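PDB 4CIC: transcriptional regulator, badm/rrf2 family from Thermincola potens, which probably binds DNA as an IscR-like transcription factor of the Rrf2 family, whose members carry a helix-turn-helix, with a role in regulating iron-sulfur cluster biogenesis. Local coordinates for residues D20-F25 against Y69-E74; E27-L32 against G64-Y69. The protein carries 3 engineered substitutions. One frame throughout, in Å; residues are numbered along the deposited sequence.

In the fold
From the N terminus, helix 9-23 ends within residues 20-25, the first side of interaction 1. The chain then leaves the helix through the loop that holds 27-32, the first side of interaction 2, and continues through helices 32-39 and 43-55, strand 59-62 and the turn of the hairpin. Residues 64-69 come back to meet that loop and close interaction 2. Residues 69-74 then reach helix 9-23 and close interaction 1, so interaction 2 is nested inside the larger loop. Both use strand 68-71 and share Y69, and they touch where I70 CG2 packs on P29 and L21 CD2 on V30 CG2. Together they fasten the wing hairpin to the helical part of the domain.

Interaction 1: residues D20-F25 against Y69-E74; sequences DLAQHF and YILARE
F25 places CG anti to its backbone N (chi1 -173°), which swings the ring out toward L71 and E74; L71, with CG anti to the carbonyl carbon (chi1 -64°), sends its methyls back toward L21 and A22. The F25 ring and the L71 side chain cross at about a right angle, CD1 of F25 lying 3.9 Å from L71 CB. The carbonyl O of L71 comes to the ring edge near its plane, 3.6 Å from F25 CE1. Farther round, F25 CE2 comes to 3.8 Å from E74 CA, while the E74 carboxylate turns to a salt bridge with R76. This is the joint of a winged helix-turn-helix domain between the C-terminal end of helix 9-23 and the second wing strand, 68-71. L71 CD2 packs on L21 CB at 3.7 Å and CD1 on A22 CA at 3.7 Å, with L133 of helix 133-143 touching both A22 and L71. L21 CD2 approaches the Y69 carbonyl O at 3.5 Å. The polar link is a water lying in the F25 ring plane at its edge: it donates to L21 O (2.8 Å) and accepts from L71 N (3.0 Å).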
loop_
_atom_site.group_PDB
_atom_site.type_symbol
_atom_site.label_atom_id
_atom_site.label_comp_id
_atom_site.label_asym_id
_atom_site.label_seq_id
_atom_site.Cartn_x
_atom_site.Cartn_y
_atom_site.Cartn_z
ATOM N N ASP A 20 11.146 16.866 -9.438
ATOM C CA ASP A 20 12.024 18.045 -9.535
ATOM C C ASP A 20 12.549 18.176 -10.962
ATOM O O ASP A 20 12.547 19.285 -11.554
ATOM C CB ASP A 20 13.163 17.939 -8.512
ATOM C CG ASP A 20 14.065 19.180 -8.493
ATOM O OD1 ASP A 20 14.833 19.381 -9.455
ATOM O OD2 ASP A 20 14.004 19.943 -7.495
ATOM N N LEU A 21 12.997 17.070 -11.555
ATOM C CA LEU A 21 13.387 17.126 -12.969
ATOM C C LEU A 21 12.241 17.556 -13.897
ATOM O O LEU A 21 12.447 18.325 -14.843
ATOM C CB LEU A 21 13.970 15.786 -13.423
ATOM C CG LEU A 21 15.308 15.418 -12.784
ATOM C CD1 LEU A 21 15.670 13.970 -13.096
ATOM C CD2 LEU A 21 16.386 16.350 -13.384
ATOM N N ALA A 22 11.023 17.088 -13.625
ATOM C CA ALA A 22 9.866 17.522 -14.423
ATOM C C ALA A 22 9.659 19.035 -14.350
ATOM O O ALA A 22 9.337 19.690 -15.364
ATOM C CB ALA A 22 8.573 16.774 -13.977
ATOM N N GLN A 23 9.842 19.587 -13.151
ATOM C CA GLN A 23 9.695 21.031 -12.922
ATOM C C GLN A 23 10.740 21.838 -13.655
ATOM O O GLN A 23 10.544 23.024 -13.883
ATOM C CB GLN A 23 9.793 21.366 -11.434
ATOM C CG GLN A 23 8.546 20.882 -10.683
ATOM C CD GLN A 23 8.557 21.256 -9.204
ATOM O OE1 GLN A 23 9.383 20.766 -8.430
ATOM N NE2 GLN A 23 7.626 22.116 -8.805
ATOM N N HIS A 24 11.845 21.199 -14.022
ATOM C CA HIS A 24 12.909 21.920 -14.731
ATOM C C HIS A 24 13.088 21.483 -16.181
ATOM O O HIS A 24 14.045 21.897 -16.845
ATOM C CB HIS A 24 14.230 21.760 -13.970
ATOM C CG HIS A 24 14.223 22.424 -12.629
ATOM N ND1 HIS A 24 13.745 21.812 -11.497
ATOM C CD2 HIS A 24 14.630 23.663 -12.249
ATOM C CE1 HIS A 24 13.852 22.640 -10.469
ATOM N NE2 HIS A 24 14.385 23.768 -10.902
ATOM N N PHE A 25 12.167 20.667 -16.684
ATOM C CA PHE A 25 12.314 20.031 -17.992
ATOM C C PHE A 25 12.476 21.048 -19.115
ATOM O O PHE A 25 13.341 20.894 -19.960
ATOM C CB PHE A 25 11.115 19.120 -18.253
ATOM C CG PHE A 25 11.223 18.276 -19.509
ATOM C CD1 PHE A 25 12.343 17.500 -19.754
ATOM C CD2 PHE A 25 10.170 18.228 -20.403
ATOM C CE1 PHE A 25 12.421 16.714 -20.908
ATOM C CE2 PHE A 25 10.216 17.425 -21.540
ATOM C CZ PHE A 25 11.349 16.671 -21.795
ATOM N N TYR A 69 21.463 16.826 -15.354
ATOM C CA TYR A 69 20.497 15.777 -15.675
ATOM C C TYR A 69 19.185 16.362 -16.161
ATOM O O TYR A 69 18.778 17.426 -15.697
ATOM C CB TYR A 69 20.244 14.903 -14.437
ATOM C CG TYR A 69 21.429 14.015 -14.125
ATOM C CD1 TYR A 69 22.470 14.462 -13.319
ATOM C CD2 TYR A 69 21.531 12.747 -14.684
ATOM C CE1 TYR A 69 23.568 13.655 -13.058
ATOM C CE2 TYR A 69 22.620 11.938 -14.428
ATOM C CZ TYR A 69 23.631 12.394 -13.612
ATOM O OH TYR A 69 24.708 11.576 -13.359
ATOM N N ILE A 70 18.526 15.652 -17.081
ATOM C CA ILE A 70 17.179 16.005 -17.544
ATOM C C ILE A 70 16.349 14.738 -17.678
ATOM O O ILE A 70 16.903 13.646 -17.770
ATOM C CB ILE A 70 17.169 16.716 -18.930
ATOM C CG1 ILE A 70 17.869 15.865 -19.986
ATOM C CG2 ILE A 70 17.831 18.024 -18.832
ATOM C CD1 ILE A 70 17.682 16.372 -21.403
ATOM N N LEU A 71 15.027 14.870 -17.657
ATOM C CA LEU A 71 14.183 13.719 -17.979
ATOM C C LEU A 71 14.515 13.243 -19.385
ATOM O O LEU A 71 14.795 14.053 -20.288
ATOM C CB LEU A 71 12.702 14.086 -17.929
ATOM C CG LEU A 71 12.074 14.516 -16.612
ATOM C CD1 LEU A 71 10.625 14.899 -16.854
ATOM C CD2 LEU A 71 12.150 13.392 -15.597
ATOM N N ALA A 72 14.462 11.927 -19.572
ATOM C CA ALA A 72 14.723 11.317 -20.875
ATOM C C ALA A 72 13.446 11.059 -21.690
ATOM O O ALA A 72 13.523 10.671 -22.864
ATOM C CB ALA A 72 15.499 10.022 -20.692
ATOM N N ARG A 73 12.292 11.260 -21.052
ATOM C CA ARG A 73 10.977 11.243 -21.703
ATOM C C ARG A 73 10.210 12.461 -21.198
ATOM O O ARG A 73 10.524 12.982 -20.129
ATOM C CB ARG A 73 10.181 9.986 -21.319
ATOM C CG ARG A 73 10.877 8.685 -21.615
ATOM C CD ARG A 73 9.872 7.619 -22.014
ATOM N NE ARG A 73 8.920 7.270 -20.952
ATOM C CZ ARG A 73 9.110 6.295 -20.068
ATOM N NH1 ARG A 73 10.231 5.587 -20.101
ATOM N NH2 ARG A 73 8.183 6.029 -19.148
ATOM N N GLU A 74 9.197 12.891 -21.943
ATOM C CA GLU A 74 8.394 14.051 -21.539
ATOM C C GLU A 74 7.586 13.646 -20.317
ATOM O O GLU A 74 7.252 12.484 -20.185
ATOM C CB GLU A 74 7.440 14.462 -22.658
ATOM C CG GLU A 74 8.142 15.111 -23.882
ATOM C CD GLU A 74 7.224 15.271 -25.088
ATOM O OE1 GLU A 74 6.086 15.756 -24.925
ATOM O OE2 GLU A 74 7.645 14.907 -26.203
HETATM O O HOH W 1 14.317 17.644 -16.743
#

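Interaction 2: residues E27-L32 against G64-Y69; sequences EGPVSL and GAQGGY
V30 and Y69 form a single antiparallel bridge, a hydrogen-bonded pair in which V30 N gives to Y69 O (3.1 Å, 165° at the hydrogen) and Y69 N to V30 O (2.8 Å, 170°). In a winged helix-turn-helix the segment ahead of the second helix commonly pairs with the wing in this way; here the loop 27-32 is held against strand 68-71 just before helix 32-39, whose N-cap is S31. Y69 turns CG anti to its carbonyl carbon (chi1 -72°), which brings the ring against L32, the two side chains crossing at a slant. From the backbone outward, its CB lies 4.0 Å from V30 O, which sits at the ring edge near the plane; CG and CD1 both meet L32 CD2, CD1 the more closely at 3.5 Å; CE1 is 3.5 Å from L32 CG and also touches L32 CD1. I50 of helix 43-55 touches both side chains, and R54 of the same helix also touches Y69. An alanine in place of L32 would remove the branch and both methyls, and is likely to leave CD1 and CE1 of Y69 without their packing and the ring less firmly set. At the other end P29 packs CB against G67 O, and its CG meets the poorly ordered Q66. G68 adopts a positive phi, and a side chain there would run into V30 O. The carbonyl of Y69 has further partners: P29 CA makes a CA-H...O contact with Y69 O at 3.4 Å, and a water donates both to Y69 O and to G28 O, 2.9 Å from each.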
loop_
_atom_site.group_PDB
_atom_site.type_symbol
_atom_site.label_atom_id
_atom_site.label_comp_id
_atom_site.label_asym_id
_atom_site.label_seq_id
_atom_site.Cartn_x
_atom_site.Cartn_y
_atom_site.Cartn_z
ATOM N N GLU A 27 13.414 24.199 -18.903
ATOM C CA GLU A 27 14.560 25.081 -18.731
ATOM C C GLU A 27 15.869 24.387 -19.052
ATOM O O GLU A 27 16.851 25.041 -19.390
ATOM C CB GLU A 27 14.583 25.637 -17.314
ATOM C CG GLU A 27 13.502 26.676 -17.072
ATOM C CD GLU A 27 13.629 27.340 -15.716
ATOM O OE1 GLU A 27 14.322 26.782 -14.837
ATOM O OE2 GLU A 27 13.041 28.429 -15.536
ATOM N N GLY A 28 15.890 23.064 -18.943
ATOM C CA GLY A 28 17.083 22.303 -19.270
ATOM C C GLY A 28 17.730 21.613 -18.083
ATOM O O GLY A 28 17.157 21.552 -16.997
ATOM N N PRO A 29 18.936 21.077 -18.287
ATOM C CA PRO A 29 19.670 20.309 -17.273
ATOM C C PRO A 29 19.913 21.004 -15.958
ATOM O O PRO A 29 20.194 22.199 -15.924
ATOM C CB PRO A 29 21.019 20.026 -17.948
ATOM C CG PRO A 29 21.067 20.923 -19.128
ATOM C CD PRO A 29 19.673 21.142 -19.558
ATOM N N VAL A 30 19.789 20.241 -14.870
ATOM C CA VAL A 30 20.148 20.745 -13.554
ATOM C C VAL A 30 21.112 19.778 -12.880
ATOM O O VAL A 30 21.182 18.603 -13.231
ATOM C CB VAL A 30 18.912 20.970 -12.667
ATOM C CG1 VAL A 30 18.032 22.066 -13.264
ATOM C CG2 VAL A 30 18.121 19.662 -12.510
ATOM N N SER A 31 21.869 20.278 -11.916
ATOM C CA SER A 31 22.834 19.439 -11.230
ATOM C C SER A 31 22.146 18.583 -10.175
ATOM O O SER A 31 21.090 18.953 -9.651
ATOM C CB SER A 31 23.900 20.299 -10.563
ATOM O OG SER A 31 23.337 21.077 -9.524
ATOM N N LEU A 32 22.745 17.444 -9.845
ATOM C CA LEU A 32 22.213 16.629 -8.760
ATOM C C LEU A 32 22.242 17.386 -7.437
ATOM O O LEU A 32 21.323 17.270 -6.634
ATOM C CB LEU A 32 22.956 15.297 -8.633
ATOM C CG LEU A 32 22.610 14.285 -9.725
ATOM C CD1 LEU A 32 23.019 12.878 -9.311
ATOM C CD2 LEU A 32 21.121 14.345 -10.058
ATOM N N GLY A 64 26.933 19.666 -20.942
ATOM C CA GLY A 64 27.061 21.101 -21.162
ATOM C C GLY A 64 27.764 21.896 -20.070
ATOM O O GLY A 64 28.364 21.328 -19.155
ATOM N N ALA A 65 27.703 23.222 -20.185
ATOM C CA ALA A 65 28.163 24.118 -19.127
ATOM C C ALA A 65 27.131 24.042 -18.020
ATOM O O ALA A 65 27.431 23.614 -16.902
ATOM C CB ALA A 65 28.286 25.535 -19.642
ATOM N N GLN A 66 25.908 24.457 -18.337
ATOM C CA GLN A 66 24.758 23.929 -17.624
ATOM C C GLN A 66 24.640 22.502 -18.140
ATOM O O GLN A 66 23.847 22.200 -19.030
ATOM C CB GLN A 66 23.473 24.733 -17.876
ATOM C CG GLN A 66 22.192 24.007 -17.430
ATOM C CD GLN A 66 21.175 24.902 -16.753
ATOM O OE1 GLN A 66 20.020 24.978 -17.176
ATOM N NE2 GLN A 66 21.588 25.559 -15.676
ATOM N N GLY A 67 25.506 21.640 -17.625
ATOM C CA GLY A 67 25.391 20.221 -17.861
ATOM C C GLY A 67 24.516 19.738 -16.732
ATOM O O GLY A 67 23.907 20.546 -16.031
ATOM N N GLY A 68 24.455 18.430 -16.530
ATOM C CA GLY A 68 23.616 17.912 -15.476
ATOM C C GLY A 68 22.615 16.919 -16.012
ATOM O O GLY A 68 22.878 16.250 -17.005
ATOM N N TYR A 69 21.463 16.826 -15.354
ATOM C CA TYR A 69 20.497 15.777 -15.675
ATOM C C TYR A 69 19.185 16.362 -16.161
ATOM O O TYR A 69 18.778 17.426 -15.697
ATOM C CB TYR A 69 20.244 14.903 -14.437
ATOM C CG TYR A 69 21.429 14.015 -14.125
ATOM C CD1 TYR A 69 22.470 14.462 -13.319
ATOM C CD2 TYR A 69 21.531 12.747 -14.684
ATOM C CE1 TYR A 69 23.568 13.655 -13.058
ATOM C CE2 TYR A 69 22.620 11.938 -14.428
ATOM C CZ TYR A 69 23.631 12.394 -13.612
ATOM O OH TYR A 69 24.708 11.576 -13.359
HETATM O O HOH W 2 16.350 19.091 -15.786
#